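Local atomic coordinates of ESX secretion system protein EccC (PDB entry 4NH0), a protein that forms part of the ESX type VII secretion system, which exports proteins including EsxA and EsxB, and has weak ATPase activity, probably from only the first of three FtsK domains. Residues V600-D605 against L862-R867; L630-G635 against R674-S679; G1037-L1042 against G1071-I1076; Q973-F978 against H993-A998. One frame throughout, in Å; residues are numbered along the deposited sequence.

Contact 1 of 4, residues V600-D605 against L862-R867; sequences VPPTLD and LTALPR. With ATP (adenosine-5'-triphosphate), chain G.
Pro602 and Leu865 join the two segments through the backbone: Leu865 N donates to Pro602 O at 2.8 Å, lying in the plane of that carbonyl. Next to this bond, Thr603 and Leu865 form a single beta bridge. Leu604 N is shared between two carbonyls, with weak bonds to Arg867 O at 3.1 Å and Leu865 O at 3.4 Å. Between the two acceptors the chain makes an inverse gamma turn centred on Pro866, closed by Arg867 N on Leu865 O.

Apolar contacts line up along the same path. Pro601 CB meets Leu865 CD1 at 3.7 Å, and Leu862 CD2 packs beside Pro601 CA. The ring carbon CG of Pro602 rests on Ala864 CB, which also approaches Leu604 CD2.

The nucleotide closes one side of the contact. The adenine amino group donates from ATP N6 to Thr863 OG1 at 2.5 Å, and more weakly to Thr863 O, so one residue receives it through both side chain and backbone. Thr863 OG1 lies between the backbone N and the carbonyl carbon (chi1 69°), which turns it to the base. Pro601 CG and Leu865 CD1 both reach ATP N1, at 3.3 Å and 3.4 Å, the leucine methyl from above the base plane. The contact thus supplies part of the adenine end of the second ATP site, through Pro601, Thr863 and Leu865.

Arg867 directs its guanidinium to Asp869 and Asp871 in salt bridges. Strand 860-863 pairs with strand 631-639, while Pro866 packs against helices 669-683 and 877-891.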
# COMPACT_ATOMS: atom_id res chain seq x y z
N VAL A 600 1.93 -12.79 13.06
CA VAL A 600 0.74 -11.99 13.32
C VAL A 600 1.02 -10.50 13.08
O VAL A 600 1.98 -9.95 13.62
CB VAL A 600 0.22 -12.20 14.76
CG1 VAL A 600 1.38 -12.20 15.75
CG2 VAL A 600 -0.82 -11.15 15.12
N PRO A 601 0.18 -9.85 12.25
CA PRO A 601 0.34 -8.44 11.92
C PRO A 601 -0.01 -7.52 13.09
O PRO A 601 -0.83 -7.88 13.93
CB PRO A 601 -0.65 -8.24 10.77
CG PRO A 601 -1.70 -9.26 11.02
CD PRO A 601 -0.98 -10.46 11.57
N PRO A 602 0.63 -6.34 13.14
CA PRO A 602 0.35 -5.35 14.18
C PRO A 602 -0.83 -4.46 13.82
O PRO A 602 -1.33 -4.54 12.70
CB PRO A 602 1.65 -4.54 14.23
CG PRO A 602 2.12 -4.56 12.82
CD PRO A 602 1.73 -5.91 12.26
N THR A 603 -1.26 -3.63 14.76
CA THR A 603 -2.30 -2.65 14.48
C THR A 603 -1.71 -1.25 14.59
O THR A 603 -0.58 -1.08 15.03
CB THR A 603 -3.50 -2.79 15.43
OG1 THR A 603 -3.05 -2.68 16.78
CG2 THR A 603 -4.16 -4.15 15.23
N LEU A 604 -2.48 -0.24 14.17
CA LEU A 604 -1.98 1.12 14.14
C LEU A 604 -1.77 1.70 15.54
O LEU A 604 -0.87 2.51 15.75
CB LEU A 604 -2.92 2.02 13.33
CG LEU A 604 -2.92 1.74 11.83
CD1 LEU A 604 -3.77 2.75 11.08
CD2 LEU A 604 -1.50 1.73 11.29
N ASP A 605 -2.60 1.28 16.49
CA ASP A 605 -2.44 1.73 17.87
C ASP A 605 -1.21 1.07 18.50
O ASP A 605 -0.64 1.58 19.46
CB ASP A 605 -3.69 1.43 18.69
CG ASP A 605 -4.14 -0.01 18.59
OD1 ASP A 605 -3.41 -0.82 17.98
OD2 ASP A 605 -5.21 -0.34 19.12
N LEU A 862 5.76 -6.61 7.37
CA LEU A 862 4.37 -7.06 7.42
C LEU A 862 3.45 -5.87 7.67
O LEU A 862 3.52 -5.23 8.71
CB LEU A 862 4.19 -8.12 8.50
CG LEU A 862 2.82 -8.79 8.62
CD1 LEU A 862 2.44 -9.44 7.30
CD2 LEU A 862 2.84 -9.82 9.73
N THR A 863 2.59 -5.58 6.70
CA THR A 863 1.69 -4.44 6.77
C THR A 863 0.76 -4.54 7.97
O THR A 863 0.13 -5.57 8.19
CB THR A 863 0.84 -4.29 5.50
OG1 THR A 863 -0.10 -5.37 5.43
CG2 THR A 863 1.72 -4.31 4.27
N ALA A 864 0.66 -3.46 8.74
CA ALA A 864 -0.23 -3.42 9.89
C ALA A 864 -1.68 -3.40 9.44
O ALA A 864 -1.97 -3.28 8.25
CB ALA A 864 0.08 -2.22 10.76
N LEU A 865 -2.59 -3.52 10.40
CA LEU A 865 -4.02 -3.48 10.10
C LEU A 865 -4.60 -2.12 10.48
O LEU A 865 -4.23 -1.55 11.51
CB LEU A 865 -4.76 -4.60 10.84
CG LEU A 865 -4.98 -5.91 10.07
CD1 LEU A 865 -3.67 -6.49 9.57
CD2 LEU A 865 -5.72 -6.91 10.94
N PRO A 866 -5.52 -1.59 9.65
CA PRO A 866 -6.09 -0.27 9.89
C PRO A 866 -7.04 -0.24 11.08
O PRO A 866 -8.20 0.13 10.94
CB PRO A 866 -6.85 0.01 8.59
CG PRO A 866 -7.24 -1.33 8.10
CD PRO A 866 -6.11 -2.26 8.48
N ARG A 867 -6.54 -0.64 12.25
CA ARG A 867 -7.36 -0.72 13.45
C ARG A 867 -6.71 0.02 14.61
O ARG A 867 -5.49 0.19 14.66
CB ARG A 867 -7.59 -2.19 13.83
CG ARG A 867 -7.90 -3.10 12.66
CD ARG A 867 -8.16 -4.53 13.12
NE ARG A 867 -9.31 -4.62 14.01
CZ ARG A 867 -9.87 -5.76 14.39
NH1 ARG A 867 -9.38 -6.91 13.96
NH2 ARG A 867 -10.92 -5.75 15.20
PG ATP G . -7.47 -8.13 -4.94
O1G ATP G . -6.21 -8.29 -5.74
O2G ATP G . -8.02 -6.72 -4.92
O3G ATP G . -8.51 -9.19 -5.19
PB ATP G . -5.86 -7.46 -2.77
O1B ATP G . -6.34 -6.03 -2.79
O2B ATP G . -4.55 -7.83 -3.41
O3B ATP G . -7.00 -8.39 -3.42
PA ATP G . -6.66 -7.18 -0.12
O1A ATP G . -5.88 -5.98 0.36
O2A ATP G . -8.05 -6.97 -0.67
O3A ATP G . -5.80 -7.94 -1.23
O5' ATP G . -6.72 -8.25 1.09
C5' ATP G . -7.21 -9.57 0.86
C4' ATP G . -7.28 -10.31 2.19
O4' ATP G . -5.97 -10.44 2.75
C3' ATP G . -8.13 -9.55 3.20
O3' ATP G . -9.33 -10.27 3.48
C2' ATP G . -7.29 -9.46 4.46
O2' ATP G . -7.97 -10.09 5.55
C1' ATP G . -5.99 -10.19 4.16
N9 ATP G . -4.84 -9.33 4.52
C8 ATP G . -4.33 -8.34 3.76
N7 ATP G . -3.28 -7.74 4.38
C5 ATP G . -3.10 -8.35 5.56
C6 ATP G . -2.17 -8.22 6.70
N6 ATP G . -1.19 -7.28 6.70
N1 ATP G . -2.32 -9.06 7.74
C2 ATP G . -3.29 -10.00 7.76
N3 ATP G . -4.17 -10.17 6.76
C4 ATP G . -4.13 -9.40 5.65

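Contact 2 of 4, residues L630-G635 against R674-S679; sequences LHAVVG and RTLITS
Ala632 and Val634 on strand 631-635 lie across from Ser679 and Leu676 on helix 674-679. The two axes approach to 7.7 Å, and their N-to-C directions are 144° apart, closer to antiparallel than to perpendicular. The backbones come nearest at Ala632 and Ser679, whose CA atoms are 5.7 Å apart.

A polar bond joins the elements: Ser679 OG donates to Val633 O at 2.8 Å. The hydroxyl approaches at a bent C=O...donor angle of 127° and is tilted somewhat from the carbonyl plane. Its torsion places OG opposite the backbone N (chi1 -178°), so that it extends from the helix to the strand. Around the bond, the serine oxygen is flanked by carbon: Ala632 CB at 3.7 Å and Val633 CG1 at 3.6 Å.

One helical turn earlier, Leu676 CD1 meets two strand residues, Ala632 CB at 3.8 Å and Val634 CG2 at 4.1 Å. Thr675 also turns its side chain to the strand, although its hydroxyl is hydrogen-bonded within the helix to Met672 O.

This is helix-on-sheet packing in a P-loop domain, all of it buried. Helix 669-683 follows the ATP-binding loop and carries Thr671 of the nucleotide site. Strand 631-639 lies between strands 644-651 and 860-863 in the mixed sheet. Val633 reaches the loop residues Leu607 and Leu608, and Thr675 packs on Pro866.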
# COMPACT_ATOMS: atom_id res chain seq x y z
N LEU A 630 3.67 14.91 8.17
CA LEU A 630 3.46 14.14 6.95
C LEU A 630 4.22 12.82 6.96
O LEU A 630 4.59 12.30 5.90
CB LEU A 630 3.84 14.96 5.72
CG LEU A 630 2.77 15.93 5.23
CD1 LEU A 630 3.16 16.50 3.89
CD2 LEU A 630 1.42 15.24 5.14
N HIS A 631 4.46 12.28 8.15
CA HIS A 631 5.03 10.95 8.28
C HIS A 631 3.94 9.96 8.66
O HIS A 631 3.05 10.28 9.45
CB HIS A 631 6.15 10.93 9.31
CG HIS A 631 7.43 11.55 8.83
ND1 HIS A 631 7.54 12.88 8.51
CD2 HIS A 631 8.65 11.01 8.62
CE1 HIS A 631 8.77 13.14 8.12
NE2 HIS A 631 9.47 12.02 8.18
N ALA A 632 4.00 8.77 8.08
CA ALA A 632 2.98 7.75 8.34
C ALA A 632 3.61 6.39 8.61
O ALA A 632 4.50 5.96 7.89
CB ALA A 632 2.02 7.67 7.17
N VAL A 633 3.13 5.73 9.65
CA VAL A 633 3.58 4.38 9.97
C VAL A 633 2.68 3.36 9.27
O VAL A 633 1.46 3.48 9.30
CB VAL A 633 3.59 4.14 11.50
CG1 VAL A 633 2.26 4.52 12.11
CG2 VAL A 633 3.94 2.69 11.81
N VAL A 634 3.30 2.37 8.64
CA VAL A 634 2.56 1.43 7.81
C VAL A 634 2.59 0.00 8.34
O VAL A 634 1.55 -0.66 8.40
CB VAL A 634 3.09 1.45 6.36
CG1 VAL A 634 2.88 0.11 5.68
CG2 VAL A 634 2.44 2.57 5.57
N GLY A 635 3.76 -0.47 8.75
CA GLY A 635 3.88 -1.84 9.22
C GLY A 635 5.05 -2.09 10.14
O GLY A 635 5.48 -1.21 10.89
N ARG A 674 -5.73 1.22 2.86
CA ARG A 674 -6.62 1.60 3.95
C ARG A 674 -5.85 1.90 5.23
O ARG A 674 -6.29 2.70 6.05
CB ARG A 674 -7.65 0.49 4.20
CG ARG A 674 -8.62 0.31 3.04
CD ARG A 674 -9.64 -0.77 3.33
NE ARG A 674 -9.02 -2.09 3.46
CZ ARG A 674 -9.69 -3.21 3.66
NH1 ARG A 674 -11.01 -3.19 3.76
NH2 ARG A 674 -9.04 -4.37 3.76
N THR A 675 -4.70 1.26 5.41
CA THR A 675 -3.85 1.53 6.56
C THR A 675 -3.19 2.89 6.42
O THR A 675 -3.21 3.70 7.34
CB THR A 675 -2.75 0.47 6.73
OG1 THR A 675 -1.79 0.60 5.68
CG2 THR A 675 -3.35 -0.91 6.70
N LEU A 676 -2.61 3.13 5.25
CA LEU A 676 -1.91 4.38 4.96
C LEU A 676 -2.82 5.59 5.13
O LEU A 676 -2.42 6.59 5.72
CB LEU A 676 -1.34 4.35 3.54
CG LEU A 676 -0.55 5.59 3.11
CD1 LEU A 676 0.56 5.87 4.11
CD2 LEU A 676 0.01 5.41 1.72
N ILE A 677 -4.04 5.49 4.61
CA ILE A 677 -5.03 6.54 4.77
C ILE A 677 -5.35 6.75 6.24
O ILE A 677 -5.32 7.88 6.74
CB ILE A 677 -6.32 6.22 4.01
CG1 ILE A 677 -6.06 6.17 2.50
CG2 ILE A 677 -7.39 7.25 4.32
CD1 ILE A 677 -7.28 5.82 1.68
N THR A 678 -5.64 5.66 6.93
CA THR A 678 -5.98 5.71 8.35
C THR A 678 -4.81 6.22 9.18
O THR A 678 -4.99 7.01 10.10
CB THR A 678 -6.41 4.33 8.88
OG1 THR A 678 -7.28 3.71 7.92
CG2 THR A 678 -7.14 4.47 10.20
N SER A 679 -3.61 5.76 8.84
CA SER A 679 -2.40 6.18 9.54
C SER A 679 -2.21 7.69 9.45
O SER A 679 -1.96 8.36 10.45
CB SER A 679 -1.17 5.47 8.98
OG SER A 679 0.00 5.84 9.69

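Contact 3 of 4, residues G1037-L1042 against G1071-I1076; sequences GAELFL and GLHLII
His1073 meets two side chains of the neighbouring strand, Glu1039 through a ring nitrogen and Phe1041 in an offset stack. His1073 NE2 donates to Glu1039 OE1 at 2.9 Å; the oxygen lies close to the imidazole plane, but the nitrogen comes from above the carboxylate, whose plane is turned 51° from the ring. The Phe1041 and His1073 rings stack with centroids 4.4 Å apart and planes at 21°, His1073 CD2 lying over one phenyl face towards its rim. Both side chains point the same way from the sheet. The far side of the imidazole is held too, through a bond from ND1 to Pro942 O, so both nitrogens fix its rotation.

On the other face of the sheet, Leu1042 CD2 lies alongside Leu1074 CD1 at 3.7 Å.

Parallel strand pairing sets this register. Leu1040 N bonds to Gly1071 O and, two residues on, Leu1042 N to His1073 O at 2.8 Å. Ile1075 N returns a bond to Leu1042 O at 3.0 Å, whereas that from His1073 N to Leu1040 O is weak.

Strand 1072-1078 lies between strand 1039-1045 and strand 944-947, which leads into the ATP-binding loop; such an inserted strand is characteristic of the RecA-like (ASCE) branch of P-loop NTPases. Helix 954-968 covers the Phe1041 and Ile1075 side through Ile965, and Leu1057, Leu1060 and Leu1064 pack on Leu1042 and Leu1074.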
# COMPACT_ATOMS: atom_id res chain seq x y z
N GLY A 1037 -30.47 46.50 -41.83
CA GLY A 1037 -31.60 45.81 -41.24
C GLY A 1037 -31.15 44.85 -40.16
O GLY A 1037 -29.98 44.85 -39.76
N ALA A 1038 -32.07 44.03 -39.68
CA ALA A 1038 -31.78 43.11 -38.59
C ALA A 1038 -31.32 41.75 -39.12
O ALA A 1038 -31.52 41.42 -40.29
CB ALA A 1038 -33.01 42.94 -37.71
N GLU A 1039 -30.70 40.97 -38.24
CA GLU A 1039 -30.33 39.60 -38.56
C GLU A 1039 -31.52 38.69 -38.30
O GLU A 1039 -32.39 39.01 -37.49
CB GLU A 1039 -29.12 39.15 -37.74
CG GLU A 1039 -27.85 39.93 -38.05
CD GLU A 1039 -26.65 39.39 -37.30
OE1 GLU A 1039 -26.83 38.48 -36.45
OE2 GLU A 1039 -25.53 39.86 -37.56
N LEU A 1040 -31.58 37.56 -38.99
CA LEU A 1040 -32.70 36.65 -38.85
C LEU A 1040 -32.29 35.34 -38.18
O LEU A 1040 -31.35 34.68 -38.61
CB LEU A 1040 -33.34 36.35 -40.20
CG LEU A 1040 -34.48 35.34 -40.19
CD1 LEU A 1040 -35.59 35.79 -39.24
CD2 LEU A 1040 -35.04 35.14 -41.59
N PHE A 1041 -33.00 34.99 -37.11
CA PHE A 1041 -32.78 33.73 -36.42
C PHE A 1041 -33.94 32.77 -36.69
O PHE A 1041 -35.04 32.97 -36.19
CB PHE A 1041 -32.62 33.94 -34.92
CG PHE A 1041 -31.31 34.57 -34.54
CD1 PHE A 1041 -31.17 35.94 -34.49
CD2 PHE A 1041 -30.22 33.78 -34.21
CE1 PHE A 1041 -29.96 36.52 -34.14
CE2 PHE A 1041 -29.01 34.34 -33.86
CZ PHE A 1041 -28.88 35.72 -33.82
N LEU A 1042 -33.68 31.74 -37.49
CA LEU A 1042 -34.69 30.75 -37.80
C LEU A 1042 -34.65 29.62 -36.78
O LEU A 1042 -33.77 28.76 -36.83
CB LEU A 1042 -34.50 30.20 -39.21
CG LEU A 1042 -35.53 29.18 -39.68
CD1 LEU A 1042 -36.93 29.77 -39.61
CD2 LEU A 1042 -35.22 28.72 -41.09
N GLY A 1071 -27.53 37.98 -43.01
CA GLY A 1071 -27.92 37.92 -41.61
C GLY A 1071 -28.75 36.70 -41.26
O GLY A 1071 -29.75 36.81 -40.56
N LEU A 1072 -28.33 35.54 -41.75
CA LEU A 1072 -29.09 34.31 -41.56
C LEU A 1072 -28.51 33.43 -40.45
O LEU A 1072 -27.30 33.29 -40.34
CB LEU A 1072 -29.16 33.53 -42.87
CG LEU A 1072 -30.04 32.27 -42.88
CD1 LEU A 1072 -31.46 32.60 -42.47
CD2 LEU A 1072 -30.02 31.63 -44.26
N HIS A 1073 -29.39 32.85 -39.65
CA HIS A 1073 -28.98 31.94 -38.58
C HIS A 1073 -29.95 30.77 -38.46
O HIS A 1073 -31.17 30.97 -38.43
CB HIS A 1073 -28.89 32.68 -37.24
CG HIS A 1073 -27.88 33.79 -37.23
ND1 HIS A 1073 -26.52 33.55 -37.35
CD2 HIS A 1073 -28.02 35.13 -37.10
CE1 HIS A 1073 -25.88 34.70 -37.30
NE2 HIS A 1073 -26.76 35.67 -37.15
N LEU A 1074 -29.41 29.56 -38.39
CA LEU A 1074 -30.23 28.37 -38.25
C LEU A 1074 -30.04 27.71 -36.90
O LEU A 1074 -28.92 27.32 -36.54
CB LEU A 1074 -29.92 27.37 -39.37
CG LEU A 1074 -30.92 27.30 -40.53
CD1 LEU A 1074 -32.25 26.77 -40.04
CD2 LEU A 1074 -31.09 28.67 -41.17
N ILE A 1075 -31.12 27.59 -36.15
CA ILE A 1075 -31.10 26.91 -34.85
C ILE A 1075 -32.08 25.75 -34.89
O ILE A 1075 -33.29 25.94 -34.84
CB ILE A 1075 -31.46 27.87 -33.71
CG1 ILE A 1075 -30.63 29.15 -33.81
CG2 ILE A 1075 -31.25 27.20 -32.36
CD1 ILE A 1075 -30.92 30.16 -32.73
N ILE A 1076 -31.54 24.53 -34.96
CA ILE A 1076 -32.34 23.36 -35.25
C ILE A 1076 -32.25 22.28 -34.17
O ILE A 1076 -31.17 21.98 -33.68
CB ILE A 1076 -31.93 22.74 -36.61
CG1 ILE A 1076 -32.08 23.77 -37.73
CG2 ILE A 1076 -32.74 21.51 -36.92
CD1 ILE A 1076 -31.62 23.26 -39.08

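Contact 4 of 4, residues Q973-F978 against H993-A998; sequences QARLIF and HQIGYA
The His993 imidazole presents its edge to Ala974 O, with CD2 3.2 Å from that oxygen and near the ring plane. Its two nitrogens are engaged by other neighbours, ND1 with Thr991 OG1 and NE2 with Tyr969 O, so the ring is gripped round its rim. Phe978 has Gly996 O at its edge. The Gln994 amide runs nearly parallel to the phenyl plane, 14° from it, and brings NE2 to 3.4 Å from Phe978 CD1. A bend at chi2 (72°) folds the glutamine chain back to the ring. Tyr997 crosses the base of the same phenylalanine, its CD2 3.5 Å from Phe978 CB.

Parallel pairing carries these groups. Leu976 N bonds to His993 O at 2.9 Å, arriving well above the carbonyl plane, and Leu976 O accepts from Ile995 N. Phe978 likewise gives its N to Gly996 O at 2.8 Å and takes Ala998 N on its O. Leu976 bridges to Gln994 but Phe978 to Tyr997, so two residues' advance on one strand matches three on the other, an irregularity of the beta-bulge kind at Ile995-Gly996. Strand 994-998 pairs with strand 974-980 at the margin of the third FtsK domain's sheet, and the connection between them contains no helix.

Ile995 projects to the partner strand: its CD1 meets Arg975 NE at 3.3 Å, and its CB packs on Ile977 CG1. Helix 954-968 covers Leu976 and Phe978 through Thr962, while helix 1001-1017 receives Ile977 and Ala998 at Leu1007.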
# COMPACT_ATOMS: atom_id res chain seq x y z
N GLN A 973 -32.16 44.79 -34.34
CA GLN A 973 -30.86 44.14 -34.47
C GLN A 973 -31.01 42.69 -34.89
O GLN A 973 -30.20 42.16 -35.65
CB GLN A 973 -30.08 44.22 -33.15
CG GLN A 973 -29.43 45.56 -32.87
CD GLN A 973 -28.68 45.57 -31.56
OE1 GLN A 973 -29.13 44.99 -30.57
NE2 GLN A 973 -27.54 46.24 -31.53
N ALA A 974 -32.06 42.04 -34.40
CA ALA A 974 -32.30 40.63 -34.69
C ALA A 974 -33.78 40.28 -34.53
O ALA A 974 -34.42 40.67 -33.56
CB ALA A 974 -31.45 39.75 -33.80
N ARG A 975 -34.31 39.53 -35.49
CA ARG A 975 -35.71 39.11 -35.45
C ARG A 975 -35.82 37.59 -35.48
O ARG A 975 -34.86 36.90 -35.84
CB ARG A 975 -36.49 39.73 -36.61
CG ARG A 975 -36.12 41.18 -36.89
CD ARG A 975 -37.18 41.89 -37.71
NE ARG A 975 -38.27 42.38 -36.87
CZ ARG A 975 -38.40 43.65 -36.49
NH1 ARG A 975 -37.51 44.56 -36.88
NH2 ARG A 975 -39.42 44.02 -35.73
N LEU A 976 -36.98 37.07 -35.12
CA LEU A 976 -37.17 35.63 -34.98
C LEU A 976 -38.30 35.09 -35.85
O LEU A 976 -39.31 35.76 -36.07
CB LEU A 976 -37.45 35.27 -33.52
CG LEU A 976 -36.43 35.69 -32.47
CD1 LEU A 976 -37.00 35.45 -31.08
CD2 LEU A 976 -35.14 34.94 -32.64
N ILE A 977 -38.11 33.87 -36.34
CA ILE A 977 -39.17 33.13 -37.02
C ILE A 977 -39.15 31.68 -36.54
O ILE A 977 -38.11 31.02 -36.60
CB ILE A 977 -39.02 33.17 -38.55
CG1 ILE A 977 -39.21 34.60 -39.06
CG2 ILE A 977 -40.03 32.25 -39.21
CD1 ILE A 977 -39.13 34.73 -40.55
N PHE A 978 -40.29 31.20 -36.07
CA PHE A 978 -40.35 29.89 -35.44
C PHE A 978 -41.05 28.84 -36.31
O PHE A 978 -42.05 29.13 -36.97
CB PHE A 978 -41.07 29.98 -34.09
CG PHE A 978 -40.35 30.83 -33.08
CD1 PHE A 978 -40.51 32.20 -33.07
CD2 PHE A 978 -39.52 30.25 -32.14
CE1 PHE A 978 -39.86 32.98 -32.14
CE2 PHE A 978 -38.86 31.02 -31.21
CZ PHE A 978 -39.03 32.39 -31.21
N HIS A 993 -39.62 40.80 -31.50
CA HIS A 993 -38.71 40.16 -32.45
C HIS A 993 -39.46 39.19 -33.35
O HIS A 993 -39.06 38.95 -34.49
CB HIS A 993 -37.59 39.43 -31.71
CG HIS A 993 -36.92 40.24 -30.65
ND1 HIS A 993 -37.39 40.33 -29.36
CD2 HIS A 993 -35.80 41.01 -30.68
CE1 HIS A 993 -36.60 41.11 -28.65
NE2 HIS A 993 -35.63 41.54 -29.43
N GLN A 994 -40.53 38.62 -32.81
CA GLN A 994 -41.39 37.69 -33.53
C GLN A 994 -41.83 38.24 -34.89
O GLN A 994 -42.32 39.36 -34.99
CB GLN A 994 -42.62 37.36 -32.69
CG GLN A 994 -43.80 36.83 -33.48
CD GLN A 994 -43.58 35.42 -33.97
OE1 GLN A 994 -44.07 35.04 -35.03
NE2 GLN A 994 -42.85 34.63 -33.20
N ILE A 995 -41.63 37.43 -35.93
CA ILE A 995 -42.03 37.81 -37.28
C ILE A 995 -43.02 36.80 -37.84
O ILE A 995 -44.10 37.16 -38.31
CB ILE A 995 -40.82 37.92 -38.22
CG1 ILE A 995 -39.96 39.12 -37.84
CG2 ILE A 995 -41.27 38.04 -39.66
CD1 ILE A 995 -40.70 40.44 -37.92
N GLY A 996 -42.64 35.53 -37.80
CA GLY A 996 -43.49 34.47 -38.31
C GLY A 996 -43.50 33.24 -37.42
O GLY A 996 -42.45 32.78 -36.98
N TYR A 997 -44.70 32.73 -37.14
CA TYR A 997 -44.85 31.52 -36.34
C TYR A 997 -45.67 30.50 -37.11
O TYR A 997 -46.79 30.78 -37.53
CB TYR A 997 -45.51 31.84 -35.00
CG TYR A 997 -45.54 30.68 -34.04
CD1 TYR A 997 -46.64 29.84 -33.96
CD2 TYR A 997 -44.46 30.42 -33.21
CE1 TYR A 997 -46.67 28.78 -33.08
CE2 TYR A 997 -44.48 29.36 -32.32
CZ TYR A 997 -45.58 28.54 -32.26
OH TYR A 997 -45.60 27.48 -31.39
N ALA A 998 -45.10 29.31 -37.30
CA ALA A 998 -45.75 28.28 -38.11
C ALA A 998 -45.98 27.00 -37.32
O ALA A 998 -45.05 26.44 -36.73
CB ALA A 998 -44.92 27.99 -39.34

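In the fold
The four contacts form two groups in separate ATPase domains, with the centres of contacts 1 and 3 about 70 Å apart. In the second FtsK domain, contact 2 is nested within the loop closed by contact 1; their centres are 10 Å apart, and a probable hydrogen bond from Ala864 N to Val634 O (3.0 Å) links them. Contact 1 touches ATP directly, whereas Thr675 of contact 2 stays about 7 Å from it. Contacts 3 and 4 share the third domain's sheet, centres 9 Å apart, with Arg975 N probably bonded to Glu1039 O at 2.8 Å. Their nearest side chains, Ile1075 and Tyr997, remain about 13 and 12 Å from the bound ATP.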